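Local coordinates for protein carboxynorspermidine decarboxylase (Campylobacter jejuni subsp. jejuni 81116, PDB 3N29) that probably decarboxylates carboxynorspermidine to norspermidine with pyridoxal-5'-phosphate as cofactor, as a two-subunit member of the beta/alpha-barrel basic amino acid decarboxylase family, at residues Lys293-Glu303 against Tyr342-Asp353. Sequence-based numbering, arbitrary orientation.
Sequences KQIAILDTSSE and YLLTGNTCLAGD
Thr345 fills the hollow between Ile295 and Ile297: its CG2 rests 3.6 Å from Ile295 CG2, while OG1, set between its backbone N and carbonyl carbon (chi1 66°), lies against Ile297 CG1. That hydroxyl bonds Ala296 O from above the carbonyl plane, an oxygen gripped a second time by Thr345 N at 3.0 Å. Ile295 and Leu343 run side by side on this face. On the opposite face, Ala296 is a shallow dip that receives Leu344 CD2 at 3.9 Å, and Gln294 CB meets the Tyr342 ring obliquely. Strands 294-298 and 340-345 are parallel neighbours in the mixed sheet of the beta domain, apart from the beta/alpha barrel, as in fold-type III decarboxylases. Beyond them Gly346 packs with its CA against Thr300 O, which also accepts Asn347 N at 3.1 Å. At the start of helix 302-305, Asp353 OD1 accepts Ser302 N at 2.8 Å and Ser302 OG at 2.6 Å; Asp353 OD2 takes Ser301 OG and Thr348 OG1 from one face of the carboxylate. The Leu350 side chain crosses that of Glu303 at about a right angle, its CD1 3.5 Å from Glu303 OE1; Glu303 OE2 salt-bridges Lys382 of the second subunit, a norspermidine-pocket residue.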
ATOM      1  N   LYS A 293      28.650   3.005   3.940  1.00  8.10           N
ATOM      2  CA  LYS A 293      28.307   3.736   2.730  1.00  8.33           C
ATOM      3  C   LYS A 293      27.747   5.129   3.042  1.00  6.17           C
ATOM      4  O   LYS A 293      27.355   5.393   4.133  1.00  3.75           O
ATOM      5  CB  LYS A 293      27.295   2.978   1.907  1.00  9.11           C
ATOM      6  CG  LYS A 293      27.485   1.521   1.894  1.00 14.48           C
ATOM      7  CD  LYS A 293      27.273   0.892   0.569  1.00 20.19           C
ATOM      8  CE  LYS A 293      28.147   1.537  -0.507  1.00 23.91           C
ATOM      9  NZ  LYS A 293      28.771   0.589  -1.411  1.00 23.59           N
ATOM     10  N   GLN A 294      27.733   6.002   2.067  1.00  4.85           N
ATOM     11  CA  GLN A 294      27.039   7.246   2.184  1.00  4.70           C
ATOM     12  C   GLN A 294      25.567   6.936   1.942  1.00  2.41           C
ATOM     13  O   GLN A 294      25.222   6.184   1.079  1.00  2.00           O
ATOM     14  CB  GLN A 294      27.521   8.247   1.174  1.00  5.66           C
ATOM     15  CG  GLN A 294      28.967   8.605   1.295  1.00  9.25           C
ATOM     16  CD  GLN A 294      29.210   9.428   2.456  1.00 10.40           C
ATOM     17  OE1 GLN A 294      28.801  10.541   2.515  1.00 16.50           O
ATOM     18  NE2 GLN A 294      29.868   8.881   3.410  1.00 10.94           N
ATOM     19  N   ILE A 295      24.737   7.506   2.781  1.00  2.00           N
ATOM     20  CA  ILE A 295      23.315   7.305   2.736  1.00  2.00           C
ATOM     21  C   ILE A 295      22.571   8.627   2.685  1.00  2.10           C
ATOM     22  O   ILE A 295      22.727   9.424   3.545  1.00  3.23           O
ATOM     23  CB  ILE A 295      22.858   6.545   3.982  1.00  2.59           C
ATOM     24  CG1 ILE A 295      23.632   5.247   4.113  1.00  5.93           C
ATOM     25  CG2 ILE A 295      21.392   6.269   3.932  1.00  2.00           C
ATOM     26  CD1 ILE A 295      23.519   4.617   5.398  1.00  6.25           C
ATOM     27  N   ALA A 296      21.726   8.798   1.687  1.00  2.79           N
ATOM     28  CA  ALA A 296      20.904   9.966   1.557  1.00  3.68           C
ATOM     29  C   ALA A 296      19.508   9.604   2.004  1.00  3.29           C
ATOM     30  O   ALA A 296      18.935   8.666   1.541  1.00  2.10           O
ATOM     31  CB  ALA A 296      20.879  10.415   0.162  1.00  2.31           C
ATOM     32  N   ILE A 297      18.985  10.366   2.927  1.00  2.00           N
ATOM     33  CA  ILE A 297      17.633  10.162   3.422  1.00  2.00           C
ATOM     34  C   ILE A 297      16.745  11.210   2.741  1.00  2.00           C
ATOM     35  O   ILE A 297      16.975  12.408   2.897  1.00  2.00           O
ATOM     36  CB  ILE A 297      17.597  10.343   4.884  1.00  2.00           C
ATOM     37  CG1 ILE A 297      18.579   9.339   5.538  1.00  2.00           C
ATOM     38  CG2 ILE A 297      16.167  10.160   5.411  1.00  2.23           C
ATOM     39  CD1 ILE A 297      18.608   9.331   7.128  1.00  3.12           C
ATOM     40  N   LEU A 298      15.778  10.741   2.014  1.00  2.00           N
ATOM     41  CA  LEU A 298      14.929  11.585   1.208  1.00  2.12           C
ATOM     42  C   LEU A 298      13.603  11.869   1.892  1.00  4.21           C
ATOM     43  O   LEU A 298      13.196  11.136   2.831  1.00  5.06           O
ATOM     44  CB  LEU A 298      14.661  10.962  -0.130  1.00  3.00           C
ATOM     45  CG  LEU A 298      15.884  10.407  -0.813  1.00  2.00           C
ATOM     46  CD1 LEU A 298      15.479   9.815  -2.146  1.00  2.81           C
ATOM     47  CD2 LEU A 298      17.044  11.445  -0.871  1.00  4.18           C
ATOM     48  N   ASP A 299      12.816  12.804   1.311  1.00  4.35           N
ATOM     49  CA  ASP A 299      11.449  13.069   1.828  1.00  5.78           C
ATOM     50  C   ASP A 299      10.351  12.285   1.132  1.00  6.64           C
ATOM     51  O   ASP A 299       9.176  12.712   0.959  1.00  6.49           O
ATOM     52  CB  ASP A 299      11.168  14.597   1.877  1.00  6.20           C
ATOM     53  CG  ASP A 299      11.207  15.286   0.498  1.00  5.16           C
ATOM     54  OD1 ASP A 299      11.439  14.616  -0.490  1.00  4.26           O
ATOM     55  OD2 ASP A 299      11.001  16.539   0.451  1.00  9.18           O
ATOM     56  N   THR A 300      10.688  11.078   0.710  1.00  6.60           N
ATOM     57  CA  THR A 300       9.750  10.220   0.072  1.00  5.57           C
ATOM     58  C   THR A 300      10.046   8.818   0.608  1.00  7.70           C
ATOM     59  O   THR A 300      10.999   8.621   1.364  1.00  7.04           O
ATOM     60  CB  THR A 300       9.797  10.273  -1.477  1.00  7.65           C
ATOM     61  OG1 THR A 300       8.630   9.664  -1.999  1.00  8.99           O
ATOM     62  CG2 THR A 300      11.020   9.510  -2.117  1.00  7.27           C
ATOM     63  N   SER A 301       9.141   7.920   0.339  1.00  7.16           N
ATOM     64  CA  SER A 301       9.227   6.543   0.902  1.00  9.23           C
ATOM     65  C   SER A 301       8.927   5.529  -0.168  1.00  9.30           C
ATOM     66  O   SER A 301       7.945   5.640  -0.939  1.00  9.28           O
ATOM     67  CB  SER A 301       8.295   6.386   2.087  1.00  8.80           C
ATOM     68  OG  SER A 301       7.849   5.058   2.236  1.00  8.02           O
ATOM     69  N   SER A 302       9.780   4.495  -0.249  1.00  9.10           N
ATOM     70  CA  SER A 302       9.516   3.412  -1.192  1.00  9.66           C
ATOM     71  C   SER A 302       8.227   2.740  -0.808  1.00  8.84           C
ATOM     72  O   SER A 302       7.359   2.582  -1.681  1.00  8.88           O
ATOM     73  CB  SER A 302      10.722   2.428  -1.215  1.00 10.28           C
ATOM     74  OG  SER A 302      10.913   1.965   0.116  1.00 15.97           O
ATOM     75  N   GLU A 303       8.048   2.436   0.470  1.00  9.78           N
ATOM     76  CA  GLU A 303       6.874   1.683   0.955  1.00 11.18           C
ATOM     77  C   GLU A 303       5.524   2.417   0.721  1.00 10.30           C
ATOM     78  O   GLU A 303       4.544   1.817   0.282  1.00 10.49           O
ATOM     79  CB  GLU A 303       7.015   1.450   2.437  1.00 14.11           C
ATOM     80  CG  GLU A 303       5.767   0.772   3.068  1.00 21.24           C
ATOM     81  CD  GLU A 303       5.972  -0.736   3.302  1.00 28.96           C
ATOM     82  OE1 GLU A 303       7.161  -1.193   3.224  1.00 30.27           O
ATOM     83  OE2 GLU A 303       4.947  -1.419   3.573  1.00 24.28           O
ATOM     84  N   TYR A 342      25.758   6.277  -3.513  1.00 12.11           N
ATOM     85  CA  TYR A 342      24.901   6.503  -2.345  1.00 12.33           C
ATOM     86  C   TYR A 342      23.756   5.456  -2.242  1.00 13.14           C
ATOM     87  O   TYR A 342      23.152   5.059  -3.286  1.00 14.49           O
ATOM     88  CB  TYR A 342      24.254   7.866  -2.497  1.00 12.74           C
ATOM     89  CG  TYR A 342      25.171   9.064  -2.363  1.00 10.97           C
ATOM     90  CD1 TYR A 342      25.315   9.713  -1.155  1.00 13.58           C
ATOM     91  CD2 TYR A 342      25.826   9.571  -3.464  1.00 14.20           C
ATOM     92  CE1 TYR A 342      26.148  10.825  -1.011  1.00 16.03           C
ATOM     93  CE2 TYR A 342      26.645  10.663  -3.364  1.00 16.40           C
ATOM     94  CZ  TYR A 342      26.817  11.278  -2.122  1.00 18.22           C
ATOM     95  OH  TYR A 342      27.604  12.351  -2.075  1.00 16.46           O
ATOM     96  N   LEU A 343      23.450   5.038  -1.023  1.00 13.71           N
ATOM     97  CA  LEU A 343      22.167   4.396  -0.703  1.00 14.70           C
ATOM     98  C   LEU A 343      21.102   5.516  -0.636  1.00 14.87           C
ATOM     99  O   LEU A 343      21.277   6.509   0.066  1.00 13.38           O
ATOM    100  CB  LEU A 343      22.232   3.633   0.619  1.00 15.51           C
ATOM    101  CG  LEU A 343      22.923   2.271   0.590  1.00 20.30           C
ATOM    102  CD1 LEU A 343      23.004   1.674   2.073  1.00 24.33           C
ATOM    103  CD2 LEU A 343      22.144   1.358  -0.364  1.00 24.12           C
ATOM    104  N   LEU A 344      20.052   5.408  -1.428  1.00 13.68           N
ATOM    105  CA  LEU A 344      18.911   6.338  -1.343  1.00 14.31           C
ATOM    106  C   LEU A 344      17.832   5.670  -0.517  1.00 13.40           C
ATOM    107  O   LEU A 344      17.534   4.467  -0.751  1.00 12.42           O
ATOM    108  CB  LEU A 344      18.349   6.595  -2.727  1.00 13.94           C
ATOM    109  CG  LEU A 344      19.280   7.295  -3.707  1.00 14.65           C
ATOM    110  CD1 LEU A 344      18.490   7.602  -5.012  1.00 11.26           C
ATOM    111  CD2 LEU A 344      19.979   8.556  -3.185  1.00 15.23           C
ATOM    112  N   THR A 345      17.350   6.384   0.495  1.00 12.65           N
ATOM    113  CA  THR A 345      16.483   5.804   1.458  1.00 12.71           C
ATOM    114  C   THR A 345      15.352   6.748   1.780  1.00 13.62           C
ATOM    115  O   THR A 345      15.450   7.940   1.495  1.00 14.30           O
ATOM    116  CB  THR A 345      17.272   5.492   2.725  1.00 13.85           C
ATOM    117  OG1 THR A 345      17.751   6.658   3.383  1.00 13.01           O
ATOM    118  CG2 THR A 345      18.555   4.567   2.407  1.00 13.40           C
ATOM    119  N   GLY A 346      14.343   6.236   2.481  1.00 14.32           N
ATOM    120  CA  GLY A 346      13.109   6.968   2.728  1.00 13.39           C
ATOM    121  C   GLY A 346      12.966   7.522   4.125  1.00 13.57           C
ATOM    122  O   GLY A 346      13.757   7.280   4.992  1.00 11.90           O
ATOM    123  N   ASN A 347      11.838   8.171   4.330  1.00 14.16           N
ATOM    124  CA  ASN A 347      11.503   8.918   5.552  1.00 15.18           C
ATOM    125  C   ASN A 347      10.506   8.225   6.509  1.00 14.66           C
ATOM    126  O   ASN A 347      10.135   8.814   7.548  1.00 15.48           O
ATOM    127  CB  ASN A 347      11.053  10.350   5.274  1.00 15.08           C
ATOM    128  CG  ASN A 347       9.816  10.449   4.451  1.00 18.11           C
ATOM    129  OD1 ASN A 347       9.331   9.439   3.870  1.00 15.88           O
ATOM    130  ND2 ASN A 347       9.299  11.677   4.325  1.00 16.18           N
ATOM    131  N   THR A 348      10.092   7.000   6.189  1.00 15.46           N
ATOM    132  CA  THR A 348       9.346   6.237   7.146  1.00 15.55           C
ATOM    133  C   THR A 348      10.324   5.738   8.181  1.00 14.97           C
ATOM    134  O   THR A 348      11.569   5.773   7.989  1.00 13.29           O
ATOM    135  CB  THR A 348       8.564   5.077   6.555  1.00 17.91           C
ATOM    136  OG1 THR A 348       9.472   4.068   6.136  1.00 15.70           O
ATOM    137  CG2 THR A 348       7.706   5.582   5.373  1.00 20.44           C
ATOM    138  N   CYS A 349       9.779   5.334   9.315  1.00 14.78           N
ATOM    139  CA  CYS A 349      10.602   4.698  10.355  1.00 15.90           C
ATOM    140  C   CYS A 349      10.983   3.222  10.086  1.00 16.96           C
ATOM    141  O   CYS A 349      11.607   2.629  10.927  1.00 19.17           O
ATOM    142  CB  CYS A 349       9.931   4.915  11.745  1.00 16.18           C
ATOM    143  SG  CYS A 349       9.766   6.702  12.120  1.00 18.50           S
ATOM    144  N   LEU A 350      10.724   2.641   8.919  1.00 17.13           N
ATOM    145  CA  LEU A 350      11.012   1.210   8.679  1.00 18.37           C
ATOM    146  C   LEU A 350      12.454   1.056   8.283  1.00 18.91           C
ATOM    147  O   LEU A 350      12.954   1.821   7.515  1.00 17.68           O
ATOM    148  CB  LEU A 350      10.201   0.638   7.483  1.00 19.27           C
ATOM    149  CG  LEU A 350       8.686   0.692   7.612  1.00 23.05           C
ATOM    150  CD1 LEU A 350       7.995   0.230   6.257  1.00 27.90           C
ATOM    151  CD2 LEU A 350       8.294  -0.155   8.789  1.00 22.52           C
ATOM    152  N   ALA A 351      13.114   0.037   8.788  1.00 19.46           N
ATOM    153  CA  ALA A 351      14.511  -0.267   8.383  1.00 20.05           C
ATOM    154  C   ALA A 351      14.700  -0.488   6.891  1.00 19.01           C
ATOM    155  O   ALA A 351      15.711  -0.059   6.301  1.00 21.92           O
ATOM    156  CB  ALA A 351      14.961  -1.506   9.150  1.00 20.48           C
ATOM    157  N   GLY A 352      13.743  -1.161   6.286  1.00 18.74           N
ATOM    158  CA  GLY A 352      13.781  -1.545   4.840  1.00 19.04           C
ATOM    159  C   GLY A 352      13.326  -0.500   3.851  1.00 17.92           C
ATOM    160  O   GLY A 352      13.092  -0.797   2.664  1.00 18.67           O
ATOM    161  N   ASP A 353      13.141   0.719   4.315  1.00 17.02           N
ATOM    162  CA  ASP A 353      12.708   1.822   3.385  1.00 15.53           C
ATOM    163  C   ASP A 353      13.945   2.347   2.703  1.00 14.88           C
ATOM    164  O   ASP A 353      14.445   3.410   3.034  1.00 12.16           O
ATOM    165  CB  ASP A 353      11.973   2.931   4.132  1.00 15.90           C
ATOM    166  CG  ASP A 353      11.141   3.873   3.194  1.00 17.39           C
ATOM    167  OD1 ASP A 353      11.338   3.782   1.974  1.00 18.55           O
ATOM    168  OD2 ASP A 353      10.342   4.729   3.711  1.00 17.19           O
TER